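Local coordinates for acyl-coenzyme A oxidase acox-1.2 (Caenorhabditis elegans, PDB 5K3J), which catalyses the FAD-dependent first step of peroxisomal beta-oxidation, desaturating ascaroside-CoA pheromone precursors with a five-carbon omega side chain and releasing hydrogen peroxide, at residues G9-L14 with D623-E628; T150-G155 with P179-L184; R159-T164 with L199-L204; L308-R313 with M613-V618. All coordinates share one frame; numbering follows the deposited sequence.

Contact 1 of 4, residues G9-L14 with D623-E628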
# COMPACT_ATOMS: atom_id res chain seq x y z
N GLY A 9 3.04 10.69 34.53
CA GLY A 9 2.56 11.68 33.59
C GLY A 9 1.86 11.06 32.39
O GLY A 9 1.33 11.76 31.54
N ASP A 10 1.88 9.73 32.34
CA ASP A 10 1.24 8.97 31.27
C ASP A 10 -0.25 9.21 31.19
O ASP A 10 -0.89 9.49 32.20
CB ASP A 10 1.49 7.47 31.45
CG ASP A 10 2.80 7.01 30.85
OD1 ASP A 10 3.69 7.86 30.62
OD2 ASP A 10 2.95 5.79 30.61
N ASN A 11 -0.81 9.10 29.98
CA ASN A 11 -2.25 9.16 29.79
C ASN A 11 -2.93 7.98 30.48
O ASN A 11 -2.61 6.83 30.18
CB ASN A 11 -2.59 9.18 28.29
CG ASN A 11 -4.02 9.62 28.01
OD1 ASN A 11 -4.92 9.45 28.84
ND2 ASN A 11 -4.24 10.19 26.83
N PRO A 12 -3.85 8.27 31.41
CA PRO A 12 -4.59 7.23 32.15
C PRO A 12 -5.25 6.21 31.23
O PRO A 12 -5.43 5.06 31.61
CB PRO A 12 -5.63 8.04 32.92
CG PRO A 12 -4.97 9.34 33.15
CD PRO A 12 -4.17 9.62 31.91
N GLU A 13 -5.60 6.65 30.02
CA GLU A 13 -6.13 5.75 29.00
C GLU A 13 -5.15 4.60 28.74
O GLU A 13 -5.55 3.44 28.66
CB GLU A 13 -6.39 6.52 27.70
CG GLU A 13 -7.34 7.71 27.83
CD GLU A 13 -8.80 7.31 27.80
OE1 GLU A 13 -9.12 6.16 28.16
OE2 GLU A 13 -9.63 8.16 27.42
N LEU A 14 -3.87 4.94 28.63
CA LEU A 14 -2.83 3.93 28.42
C LEU A 14 -2.36 3.31 29.73
O LEU A 14 -1.92 2.16 29.75
CB LEU A 14 -1.64 4.53 27.67
CG LEU A 14 -1.79 4.68 26.16
CD1 LEU A 14 -0.43 4.84 25.50
CD2 LEU A 14 -2.55 3.50 25.56
N ASP A 623 3.69 7.71 25.97
CA ASP A 623 2.93 8.29 27.08
C ASP A 623 1.43 8.33 26.80
O ASP A 623 0.62 8.34 27.72
CB ASP A 623 3.45 9.69 27.41
CG ASP A 623 3.49 10.61 26.19
OD1 ASP A 623 2.74 10.40 25.22
OD2 ASP A 623 4.30 11.57 26.21
N GLY A 624 1.07 8.39 25.52
CA GLY A 624 -0.32 8.34 25.12
C GLY A 624 -1.00 9.69 25.00
O GLY A 624 -2.23 9.76 24.88
N HIS A 625 -0.22 10.76 25.03
CA HIS A 625 -0.78 12.09 24.87
C HIS A 625 -0.86 12.43 23.39
O HIS A 625 0.03 13.07 22.83
CB HIS A 625 0.05 13.11 25.64
CG HIS A 625 0.10 12.85 27.11
ND1 HIS A 625 -0.95 12.28 27.80
CD2 HIS A 625 1.08 13.06 28.03
CE1 HIS A 625 -0.62 12.16 29.08
NE2 HIS A 625 0.60 12.63 29.24
N VAL A 626 -1.95 12.00 22.75
CA VAL A 626 -2.11 12.13 21.31
C VAL A 626 -2.69 13.47 20.89
O VAL A 626 -2.04 14.24 20.18
CB VAL A 626 -3.00 11.02 20.77
CG1 VAL A 626 -3.15 11.16 19.26
CG2 VAL A 626 -2.44 9.65 21.15
N TYR A 627 -3.92 13.74 21.33
CA TYR A 627 -4.67 14.92 20.90
C TYR A 627 -3.95 16.23 21.22
O TYR A 627 -3.89 17.13 20.39
CB TYR A 627 -6.05 14.92 21.55
CG TYR A 627 -6.95 13.80 21.06
CD1 TYR A 627 -7.09 13.55 19.70
CD2 TYR A 627 -7.63 12.99 21.95
CE1 TYR A 627 -7.90 12.53 19.25
CE2 TYR A 627 -8.44 11.96 21.51
CZ TYR A 627 -8.58 11.74 20.16
OH TYR A 627 -9.39 10.72 19.71
N GLU A 628 -3.39 16.31 22.43
CA GLU A 628 -2.65 17.49 22.85
C GLU A 628 -1.46 17.74 21.93
O GLU A 628 -1.21 18.87 21.52
CB GLU A 628 -2.17 17.33 24.29
CG GLU A 628 -1.22 18.43 24.75
CD GLU A 628 -0.53 18.08 26.06
OE1 GLU A 628 0.72 18.11 26.09
OE2 GLU A 628 -1.22 17.78 27.05
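Three hydrogen bonds join N11 and G9 to the 623-625 turn. The backbone N of N11 donates to O of D623 at 2.8 Å, nearly straight. The N11 side chain makes the second bond. With CG anti to the backbone N (chi1 -164°), its ND2 reaches O of G624 at 2.8 Å, coming from above the carbonyl plane. The third runs the other way across the contact: NE2 of H625 donates to O of G9 at 2.6 Å. The G9 oxygen meets the H625 ring at its edge, near the ring plane.

Two local bonds set these groups. N11 is the N-cap of helix 12-18, and its OD1 accepts from N of E13 at 3.1 Å. One amide therefore serves the helix start with its oxygen and the turn with its nitrogen. On the other side OD1 of D623 accepts from N of H625 at 3.0 Å, an Asx turn.

The apolar part is small. CD1 of L14 rests on CA of G624 at 3.5 Å. The carboxylates of D10 and D623 stay apart; D10 forms salt bridges with R18 and R622, and D623 with R621.

The contact ties the start of helix 12-18 to the loop leading into helix 626-636. E13 forms a salt bridge with R319, and OH of Y627 in the second helix hydrogen-bonds to R318.

Contact 2 of 4, residues T150-G155 with P179-L184. With FAD (flavin-adenine dinucleotide), chain C.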
# COMPACT_ATOMS: atom_id res chain seq x y z
N THR A 150 21.86 -4.50 -10.27
CA THR A 150 20.73 -4.24 -11.15
C THR A 150 21.04 -3.17 -12.20
O THR A 150 21.63 -2.14 -11.89
CB THR A 150 19.49 -3.80 -10.34
OG1 THR A 150 19.16 -4.81 -9.38
CG2 THR A 150 18.28 -3.57 -11.26
N GLU A 151 20.66 -3.46 -13.44
CA GLU A 151 20.77 -2.48 -14.51
C GLU A 151 19.39 -1.91 -14.87
O GLU A 151 18.37 -2.41 -14.39
CB GLU A 151 21.43 -3.12 -15.73
CG GLU A 151 22.88 -3.52 -15.47
CD GLU A 151 23.46 -4.39 -16.57
OE1 GLU A 151 22.66 -4.93 -17.37
OE2 GLU A 151 24.70 -4.55 -16.62
N LEU A 152 19.38 -0.86 -15.68
CA LEU A 152 18.13 -0.23 -16.12
C LEU A 152 17.22 -1.22 -16.83
O LEU A 152 16.00 -1.10 -16.79
CB LEU A 152 18.44 0.97 -17.03
CG LEU A 152 17.27 1.63 -17.76
CD1 LEU A 152 16.27 2.17 -16.76
CD2 LEU A 152 17.78 2.73 -18.67
N GLY A 153 17.83 -2.23 -17.47
CA GLY A 153 17.09 -3.21 -18.23
C GLY A 153 17.13 -4.62 -17.67
O GLY A 153 16.54 -5.53 -18.24
N HIS A 154 17.83 -4.80 -16.55
CA HIS A 154 17.95 -6.14 -15.95
C HIS A 154 18.09 -6.10 -14.43
O HIS A 154 19.01 -5.47 -13.90
CB HIS A 154 19.14 -6.89 -16.55
CG HIS A 154 18.92 -7.34 -17.96
ND1 HIS A 154 19.38 -6.63 -19.05
CD2 HIS A 154 18.28 -8.42 -18.47
CE1 HIS A 154 19.05 -7.25 -20.16
NE2 HIS A 154 18.38 -8.35 -19.83
N GLY A 155 17.18 -6.79 -13.75
CA GLY A 155 17.25 -6.91 -12.30
C GLY A 155 17.06 -8.35 -11.86
O GLY A 155 17.88 -8.88 -11.11
N PRO A 179 27.80 -0.61 -22.45
CA PRO A 179 27.58 -0.39 -23.88
C PRO A 179 26.30 0.37 -24.19
O PRO A 179 26.33 1.29 -25.00
CB PRO A 179 27.51 -1.81 -24.45
CG PRO A 179 27.02 -2.63 -23.31
CD PRO A 179 27.65 -2.03 -22.08
N THR A 180 25.20 -0.02 -23.55
CA THR A 180 23.92 0.59 -23.85
C THR A 180 23.40 1.40 -22.67
O THR A 180 23.96 1.34 -21.58
CB THR A 180 22.88 -0.49 -24.24
OG1 THR A 180 22.83 -1.50 -23.23
CG2 THR A 180 23.25 -1.13 -25.56
N THR A 181 22.35 2.17 -22.92
CA THR A 181 21.73 2.97 -21.88
C THR A 181 21.06 2.06 -20.86
O THR A 181 21.07 2.33 -19.66
CB THR A 181 20.70 3.97 -22.48
OG1 THR A 181 21.40 5.08 -23.06
CG2 THR A 181 19.76 4.49 -21.41
N THR A 182 20.50 0.95 -21.34
CA THR A 182 19.87 -0.02 -20.46
C THR A 182 20.92 -0.76 -19.64
O THR A 182 20.64 -1.25 -18.55
CB THR A 182 19.04 -1.04 -21.25
OG1 THR A 182 19.82 -1.57 -22.32
CG2 THR A 182 17.79 -0.37 -21.82
N ALA A 183 22.14 -0.82 -20.17
CA ALA A 183 23.24 -1.50 -19.50
C ALA A 183 23.68 -0.75 -18.25
O ALA A 183 24.38 -1.30 -17.40
CB ALA A 183 24.42 -1.67 -20.44
N LEU A 184 23.27 0.52 -18.16
CA LEU A 184 23.53 1.34 -16.99
C LEU A 184 23.07 0.63 -15.73
O LEU A 184 21.94 0.14 -15.67
CB LEU A 184 22.81 2.69 -17.09
CG LEU A 184 23.27 3.77 -18.07
CD1 LEU A 184 22.25 4.90 -18.12
CD2 LEU A 184 24.62 4.30 -17.67
PA FAD C . 11.32 -7.16 -13.12
O1A FAD C . 11.95 -8.51 -13.52
O2A FAD C . 11.51 -6.15 -14.22
O5B FAD C . 9.74 -7.33 -12.85
C5B FAD C . 8.80 -6.98 -13.89
C4B FAD C . 7.59 -7.96 -13.83
O4B FAD C . 7.86 -9.03 -14.54
C3B FAD C . 7.39 -8.47 -12.39
O3B FAD C . 6.08 -8.66 -12.16
C2B FAD C . 8.14 -9.83 -12.38
O2B FAD C . 7.58 -10.73 -11.32
C1B FAD C . 7.91 -10.30 -13.55
N9A FAD C . 8.94 -11.20 -13.96
C8A FAD C . 10.22 -10.93 -14.26
N7A FAD C . 10.83 -12.09 -14.60
C5A FAD C . 9.91 -13.09 -14.51
C6A FAD C . 10.00 -14.47 -14.73
N6A FAD C . 11.03 -15.36 -15.14
N1A FAD C . 8.92 -15.24 -14.56
C2A FAD C . 7.74 -14.68 -14.16
N3A FAD C . 7.65 -13.34 -13.94
C4A FAD C . 8.75 -12.56 -14.11
N1 FAD C . 19.73 -3.34 -7.01
C2 FAD C . 21.16 -3.39 -6.70
O2 FAD C . 21.93 -3.96 -7.45
N3 FAD C . 21.69 -2.77 -5.49
C4 FAD C . 20.80 -2.11 -4.60
O4 FAD C . 21.25 -1.58 -3.56
C4X FAD C . 19.34 -2.05 -4.91
N5 FAD C . 18.44 -1.37 -4.01
C5X FAD C . 17.01 -1.31 -4.31
C6 FAD C . 16.14 -0.66 -3.42
C7 FAD C . 14.76 -0.59 -3.70
C7M FAD C . 14.04 0.18 -2.60
C8 FAD C . 14.25 -1.18 -4.86
C8M FAD C . 12.78 -1.16 -5.25
C9 FAD C . 15.12 -1.84 -5.75
C9A FAD C . 16.50 -1.91 -5.48
N10 FAD C . 17.42 -2.61 -6.41
C10 FAD C . 18.83 -2.67 -6.12
C1' FAD C . 16.90 -3.25 -7.66
C2' FAD C . 16.21 -4.58 -7.31
O2' FAD C . 17.17 -5.53 -6.98
C3' FAD C . 15.41 -5.08 -8.48
O3' FAD C . 14.51 -4.07 -8.87
C4' FAD C . 14.64 -6.30 -8.07
O4' FAD C . 15.53 -7.39 -7.96
C5' FAD C . 13.57 -6.60 -9.11
O5' FAD C . 14.19 -6.76 -10.39
P FAD C . 13.48 -6.06 -11.65
O1P FAD C . 13.45 -4.55 -11.39
O2P FAD C . 14.23 -6.37 -12.91
O3P FAD C . 12.00 -6.62 -11.77
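A chi1 of 171° swings the isobutyl group of L152 away from its own backbone N and lays it alongside T181, both pointing the same way; CD2 of L152 meets CG2 of T181 at 3.8 Å. E151 is turned differently. Its CG lies beside the backbone N (chi1 -65°) and the chain then runs extended past A183, with CG of E151 3.3 Å from O of A183. The E151 carboxylate finds its partners outside the two segments: OE2 forms a salt bridge with K185, and OE1 accepts from N of E162.

The backbone gives the main grip. N of L152 donates to O of L184 at 2.7 Å, almost in line with the carbonyl. N of G153 reaches O of T182 in a weak bond of 3.2 Å. Residues T181 to L184 form a type I beta turn, which presents these two carbonyls to the 150-155 loop.

The same loop also contacts the flavin. T150 offers two donors to the pyrimidine end of the isoalloxazine: its N bonds to O2 of FAD at 2.9 Å, and its OG1 to N1 of FAD at 2.8 Å. Further along, G155 lies beside the FAD phosphate, its N 3.1 Å from O2P. Both residues belong to the FAD site, which the two subunits share.

The contact joins the loop after strand 147-148 to the turn between strands 173-177 and 185-189. The second subunit covers it: H410 of that subunit bonds to O of L152, L630 packs on L152, and F631 packs on L184.

Contact 3 of 4, residues R159-T164 with L199-L204. With 6QA (~{S}-[2-[3-[[(2~{R})-4-[[[(2~{R},3~{S},4~{R},5~{R})-5-(6-aminopurin-9-yl)-4-oxidanyl-3-phosphonooxy-oxolan-2-yl]methoxy-oxidanyl-phosphoryl]oxy-oxidanyl-phosphoryl]oxy-3,3-dimethyl-2-oxidanyl-butanoyl]amino]propanoylamino]ethyl] 5-[(2~{R},3~{R},5~{R},6~{S})-6-methyl-3,5-bis(oxidanyl)oxan-2-yl]oxypentanethioate), chain E.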
# COMPACT_ATOMS: atom_id res chain seq x y z
N ARG A 159 21.50 -13.55 -15.80
CA ARG A 159 22.19 -14.28 -16.87
C ARG A 159 22.42 -13.43 -18.10
O ARG A 159 23.17 -13.81 -18.98
CB ARG A 159 21.39 -15.55 -17.25
CG ARG A 159 21.30 -16.59 -16.17
CD ARG A 159 22.66 -16.87 -15.51
NE ARG A 159 23.68 -17.23 -16.48
CZ ARG A 159 24.89 -17.68 -16.14
NH1 ARG A 159 25.21 -17.84 -14.86
NH2 ARG A 159 25.76 -17.99 -17.09
N ASN A 160 21.76 -12.28 -18.16
CA ASN A 160 21.84 -11.45 -19.35
C ASN A 160 22.08 -9.98 -19.07
O ASN A 160 21.54 -9.12 -19.75
CB ASN A 160 20.57 -11.60 -20.21
CG ASN A 160 20.39 -13.01 -20.73
OD1 ASN A 160 20.01 -13.91 -19.99
ND2 ASN A 160 20.63 -13.21 -22.02
N LEU A 161 22.89 -9.70 -18.05
CA LEU A 161 23.34 -8.33 -17.80
C LEU A 161 24.21 -7.87 -18.96
O LEU A 161 24.95 -8.66 -19.53
CB LEU A 161 24.11 -8.23 -16.48
CG LEU A 161 23.46 -8.82 -15.22
CD1 LEU A 161 24.40 -8.65 -14.02
CD2 LEU A 161 22.09 -8.20 -14.93
N GLU A 162 24.13 -6.59 -19.30
CA GLU A 162 24.83 -6.08 -20.48
C GLU A 162 26.17 -5.41 -20.15
O GLU A 162 26.92 -5.02 -21.05
CB GLU A 162 23.93 -5.10 -21.23
CG GLU A 162 22.50 -5.59 -21.44
CD GLU A 162 21.61 -4.53 -22.07
OE1 GLU A 162 21.85 -4.18 -23.25
OE2 GLU A 162 20.67 -4.06 -21.40
N THR A 163 26.47 -5.27 -18.86
CA THR A 163 27.75 -4.70 -18.44
C THR A 163 28.84 -5.75 -18.57
O THR A 163 28.78 -6.80 -17.92
CB THR A 163 27.71 -4.19 -16.99
OG1 THR A 163 26.63 -3.26 -16.83
CG2 THR A 163 29.03 -3.53 -16.62
N THR A 164 29.84 -5.47 -19.40
CA THR A 164 30.89 -6.44 -19.68
C THR A 164 32.14 -6.25 -18.83
O THR A 164 32.43 -5.15 -18.37
CB THR A 164 31.32 -6.40 -21.16
OG1 THR A 164 32.04 -5.18 -21.41
CG2 THR A 164 30.11 -6.45 -22.06
N LEU A 199 30.93 -2.20 -5.68
CA LEU A 199 31.13 -3.57 -6.13
C LEU A 199 30.24 -3.81 -7.34
O LEU A 199 29.04 -4.04 -7.19
CB LEU A 199 30.84 -4.57 -5.01
CG LEU A 199 31.98 -4.77 -4.01
CD1 LEU A 199 31.52 -5.46 -2.74
CD2 LEU A 199 33.08 -5.58 -4.68
N VAL A 200 30.83 -3.73 -8.52
CA VAL A 200 30.08 -3.78 -9.77
C VAL A 200 30.00 -5.19 -10.36
O VAL A 200 31.02 -5.81 -10.65
CB VAL A 200 30.69 -2.85 -10.82
CG1 VAL A 200 29.97 -2.99 -12.15
CG2 VAL A 200 30.64 -1.42 -10.33
N VAL A 201 28.77 -5.67 -10.53
CA VAL A 201 28.53 -6.98 -11.10
C VAL A 201 28.54 -6.92 -12.62
O VAL A 201 27.76 -6.18 -13.23
CB VAL A 201 27.19 -7.56 -10.63
CG1 VAL A 201 26.96 -8.94 -11.24
CG2 VAL A 201 27.14 -7.63 -9.10
N ALA A 202 29.42 -7.69 -13.24
CA ALA A 202 29.56 -7.66 -14.69
C ALA A 202 29.79 -9.05 -15.28
O ALA A 202 30.29 -9.94 -14.61
CB ALA A 202 30.69 -6.73 -15.09
N GLU A 203 29.41 -9.21 -16.54
CA GLU A 203 29.62 -10.47 -17.25
C GLU A 203 31.11 -10.64 -17.56
O GLU A 203 31.73 -9.78 -18.17
CB GLU A 203 28.80 -10.49 -18.53
CG GLU A 203 28.88 -11.79 -19.30
CD GLU A 203 28.12 -12.92 -18.62
OE1 GLU A 203 27.14 -12.63 -17.89
OE2 GLU A 203 28.50 -14.09 -18.81
N LEU A 204 31.67 -11.77 -17.14
CA LEU A 204 33.11 -12.01 -17.29
C LEU A 204 33.45 -12.56 -18.67
O LEU A 204 32.91 -13.59 -19.10
CB LEU A 204 33.61 -12.97 -16.21
CG LEU A 204 35.08 -13.34 -16.28
CD1 LEU A 204 35.97 -12.10 -16.36
CD2 LEU A 204 35.48 -14.21 -15.09
P26 6QA E . 20.17 -16.99 -12.71
P29 6QA E . 20.35 -19.83 -13.71
P50 6QA E . 16.77 -25.21 -10.98
O01 6QA E . 15.78 -3.90 3.98
C02 6QA E . 17.10 -4.24 3.49
C03 6QA E . 17.25 -3.34 2.26
O04 6QA E . 18.30 -3.72 1.49
C05 6QA E . 18.08 -4.81 0.66
C06 6QA E . 18.32 -4.35 -0.81
C07 6QA E . 18.87 -5.56 -1.59
C08 6QA E . 19.65 -5.05 -2.80
C09 6QA E . 19.10 -5.58 -4.06
S10 6QA E . 20.38 -6.36 -5.17
C11 6QA E . 19.95 -8.04 -5.71
C12 6QA E . 18.51 -8.43 -5.55
N13 6QA E . 18.07 -8.96 -6.78
C14 6QA E . 17.65 -10.35 -6.91
C15 6QA E . 17.15 -10.90 -8.29
C16 6QA E . 18.07 -12.11 -8.68
N17 6QA E . 17.27 -13.26 -9.15
C18 6QA E . 17.94 -14.24 -10.02
C19 6QA E . 17.15 -15.44 -10.53
O20 6QA E . 15.79 -15.28 -10.18
C21 6QA E . 17.69 -16.77 -9.94
C22 6QA E . 16.84 -17.88 -10.71
C23 6QA E . 17.47 -16.77 -8.39
C24 6QA E . 19.16 -17.06 -10.18
O25 6QA E . 19.39 -17.73 -11.44
O27 6QA E . 19.42 -15.76 -13.24
O28 6QA E . 20.30 -18.18 -13.92
O30 6QA E . 21.78 -20.28 -14.03
O31 6QA E . 19.89 -20.20 -12.13
C32 6QA E . 18.85 -21.06 -11.86
C33 6QA E . 19.50 -22.43 -11.39
O34 6QA E . 20.47 -22.23 -10.59
C35 6QA E . 20.11 -22.78 -9.11
N36 6QA E . 20.29 -21.69 -8.14
C37 6QA E . 19.90 -20.43 -8.29
N38 6QA E . 20.23 -19.68 -7.24
C39 6QA E . 20.88 -20.50 -6.35
C40 6QA E . 20.93 -21.77 -6.92
N41 6QA E . 21.54 -22.78 -6.24
C42 6QA E . 22.07 -22.54 -5.04
N43 6QA E . 22.04 -21.33 -4.46
C44 6QA E . 21.47 -20.29 -5.07
N45 6QA E . 21.44 -18.97 -4.44
C46 6QA E . 18.89 -23.22 -9.14
O47 6QA E . 18.82 -24.63 -8.62
C48 6QA E . 18.43 -23.20 -10.59
O49 6QA E . 18.29 -24.49 -11.11
O51 6QA E . 16.22 -25.43 -12.36
O52 6QA E . 15.82 -24.30 -10.18
O53 6QA E . 16.89 -26.51 -10.24
O54 6QA E . 19.39 -20.48 -14.66
O55 6QA E . 21.57 -16.57 -12.28
O56 6QA E . 19.09 -14.08 -10.33
O57 6QA E . 17.69 -11.09 -5.99
O58 6QA E . 17.90 -5.44 -4.26
O59 6QA E . 17.46 -1.96 2.64
C60 6QA E . 18.59 -1.79 3.50
C61 6QA E . 18.68 -0.30 3.69
C62 6QA E . 18.42 -2.61 4.81
C63 6QA E . 18.12 -4.03 4.53
O64 6QA E . 19.66 -2.55 5.58
O HOH W 1 25.41 -15.65 -18.57
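N of E203 donates to O of T163 at 2.8 Å, nearly along the carbonyl direction, with an N-H...O angle of 158°. This is the single direct hydrogen bond between the two segments. It opens the parallel pairing of strand 164-168 with strand 197-205, in which T164 stands opposite E203, their CA atoms 4.9 Å apart.

Methyl groups pack beside the bond. CG2 of T163 touches CB of A202 at 3.9 Å. Further back along the loop, CD1 of L161 meets CG1 of V201 at 3.8 Å, the two side chains crossing at a slant. L161 also packs on E151 and H154, so it lies between the strand and the neighbouring loop.

A water links the two segments at R159. It donates to O of R159 at 2.9 Å and, weakly, to OE2 of E203 at 3.5 Å. The E203 side chain first heads away from its backbone N (chi1 -176°), then bends at chi2, which brings the carboxylate to the water. OE2 also takes a weak bond from N of G212.

R159 bends at chi2 and chi3, and its CG and CD lie along the diphosphate of the bound ascaroside-CoA; CD of R159 is 3.4 Å from O55 of the ligand. K283, a substrate-binding residue, stands close to its guanidinium and bonds to the ligand.

The positive charge of R159 probably favours the nearby diphosphate. The E203 carboxylate carries the opposite charge, but OE2 of E203 stays 5.1 Å from NH2 of R159, so any attraction between them is probably modest.

Contact 4 of 4, residues L308-R313 with M613-V618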
# COMPACT_ATOMS: atom_id res chain seq x y z
N LEU A 308 2.13 -1.64 14.42
CA LEU A 308 1.18 -2.10 15.42
C LEU A 308 1.37 -1.40 16.76
O LEU A 308 0.43 -1.26 17.54
CB LEU A 308 1.29 -3.61 15.60
CG LEU A 308 0.96 -4.38 14.33
CD1 LEU A 308 1.51 -5.79 14.40
CD2 LEU A 308 -0.54 -4.39 14.12
N THR A 309 2.60 -0.95 17.03
CA THR A 309 2.89 -0.21 18.25
C THR A 309 2.13 1.11 18.24
O THR A 309 1.75 1.63 19.29
CB THR A 309 4.40 0.06 18.39
OG1 THR A 309 5.11 -1.18 18.31
CG2 THR A 309 4.71 0.72 19.72
N ILE A 310 1.88 1.63 17.04
CA ILE A 310 1.16 2.88 16.86
C ILE A 310 -0.35 2.66 16.82
O ILE A 310 -1.11 3.42 17.42
CB ILE A 310 1.60 3.58 15.57
CG1 ILE A 310 3.12 3.80 15.59
CG2 ILE A 310 0.83 4.89 15.36
CD1 ILE A 310 3.72 3.99 14.22
N ALA A 311 -0.77 1.62 16.11
CA ALA A 311 -2.19 1.30 15.99
C ALA A 311 -2.78 0.94 17.35
O ALA A 311 -3.76 1.55 17.78
CB ALA A 311 -2.39 0.16 15.00
N ALA A 312 -2.17 -0.03 18.02
CA ALA A 312 -2.68 -0.54 19.29
C ALA A 312 -2.80 0.56 20.34
O ALA A 312 -3.86 0.73 20.95
CB ALA A 312 -1.79 -1.66 19.81
N ARG A 313 -1.71 1.29 20.55
CA ARG A 313 -1.70 2.39 21.51
C ARG A 313 -2.78 3.42 21.20
O ARG A 313 -3.53 3.84 22.07
CB ARG A 313 -0.33 3.06 21.55
CG ARG A 313 0.74 2.25 22.27
CD ARG A 313 2.09 2.94 22.19
NE ARG A 313 3.09 2.29 23.02
CZ ARG A 313 4.39 2.60 23.01
NH1 ARG A 313 4.83 3.55 22.20
NH2 ARG A 313 5.24 1.96 23.80
N MET A 613 11.95 8.09 19.78
CA MET A 613 12.95 8.50 18.80
C MET A 613 12.90 7.65 17.54
O MET A 613 12.99 8.17 16.43
CB MET A 613 14.35 8.44 19.41
CG MET A 613 15.46 8.58 18.38
SD MET A 613 17.10 8.83 19.05
CE MET A 613 16.96 10.49 19.72
N GLN A 614 12.76 6.34 17.71
CA GLN A 614 12.66 5.43 16.57
C GLN A 614 11.24 5.41 16.00
O GLN A 614 11.06 5.36 14.79
CB GLN A 614 13.08 4.02 16.96
CG GLN A 614 12.86 2.98 15.86
CD GLN A 614 13.39 1.61 16.23
OE1 GLN A 614 14.14 1.47 17.20
NE2 GLN A 614 13.01 0.60 15.47
N LEU A 615 10.25 5.46 16.88
CA LEU A 615 8.86 5.34 16.46
C LEU A 615 8.44 6.48 15.55
O LEU A 615 7.70 6.27 14.59
CB LEU A 615 7.93 5.27 17.68
CG LEU A 615 6.56 4.63 17.42
CD1 LEU A 615 6.69 3.12 17.31
CD2 LEU A 615 5.59 5.00 18.51
N ARG A 616 8.90 7.69 15.86
CA ARG A 616 8.67 8.89 15.04
C ARG A 616 7.19 9.07 14.69
O ARG A 616 6.85 9.50 13.58
CB ARG A 616 9.52 8.84 13.77
CG ARG A 616 11.01 8.80 14.06
CD ARG A 616 11.85 8.98 12.82
NE ARG A 616 13.18 9.49 13.14
CZ ARG A 616 14.19 8.74 13.59
NH1 ARG A 616 14.03 7.44 13.78
NH2 ARG A 616 15.35 9.31 13.87
N SER A 617 6.33 8.74 15.64
CA SER A 617 4.89 8.78 15.45
C SER A 617 4.19 9.50 16.60
O SER A 617 4.45 9.21 17.77
CB SER A 617 4.34 7.36 15.32
OG SER A 617 2.93 7.34 15.49
N VAL A 618 3.32 10.44 16.26
CA VAL A 618 2.54 11.18 17.24
C VAL A 618 1.40 10.32 17.78
O VAL A 618 1.15 10.31 18.99
CB VAL A 618 1.96 12.48 16.65
CG1 VAL A 618 1.18 13.26 17.71
CG2 VAL A 618 3.07 13.35 16.06
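The C-terminal end of the short helix 612-615 packs against one face of the long helix 287-315. L615, the last helical residue, carries most of it. A chi1 of -158° turns its isobutyl group so that both methyls point at the long helix. CD1 of L615 meets CG2 of T309 at 3.9 Å. CG of L615 lies 4.0 Å from CG1 of I310, and CD2 of L615 is 4.0 Å from NH1 of R313. L615 is held by residues from successive turns of one helix face. The chain turns at R616, which has positive phi, and S617 comes back onto I310, with CB of S617 3.6 Å from CD1 of I310.

Within the long helix, CG2 of T309 lies over one face of the R313 guanidinium, toward its rim, 3.7 Å above its plane.

No hydrogen bond crosses between the segments. Their buried polar groups are served by others: OG of S617 by S416 O and G620 N, OG1 of T309 by A305 O, and O of L615 by H306. R313 forms a salt bridge with D606, and its NH1 bonds to O of G620. The interface is mostly apolar; OG of S617 and the R313 guanidinium touch it but bond to other groups.

In the fold
The contacts form two pairs on opposite sides of the chain's centre. Contacts 1 and 4 have centres about 13 Å apart and touch where CD2 of L14 meets O of R313 at 3.6 Å. Contacts 2 and 3 are closer, with centres about 9 Å apart. They share a bond from OG1 of T182 to OE2 of E162 and lie by the FAD and the ascaroside-CoA. The two pairs are far apart within one chain, about 52 Å between the centres of contacts 1 and 2. The dimer brings them together: T182 of contact 2 packs on Y627 of the second subunit, a residue of that subunit's contact 1 that hydrogen-bonds to R318 of the shared FAD site.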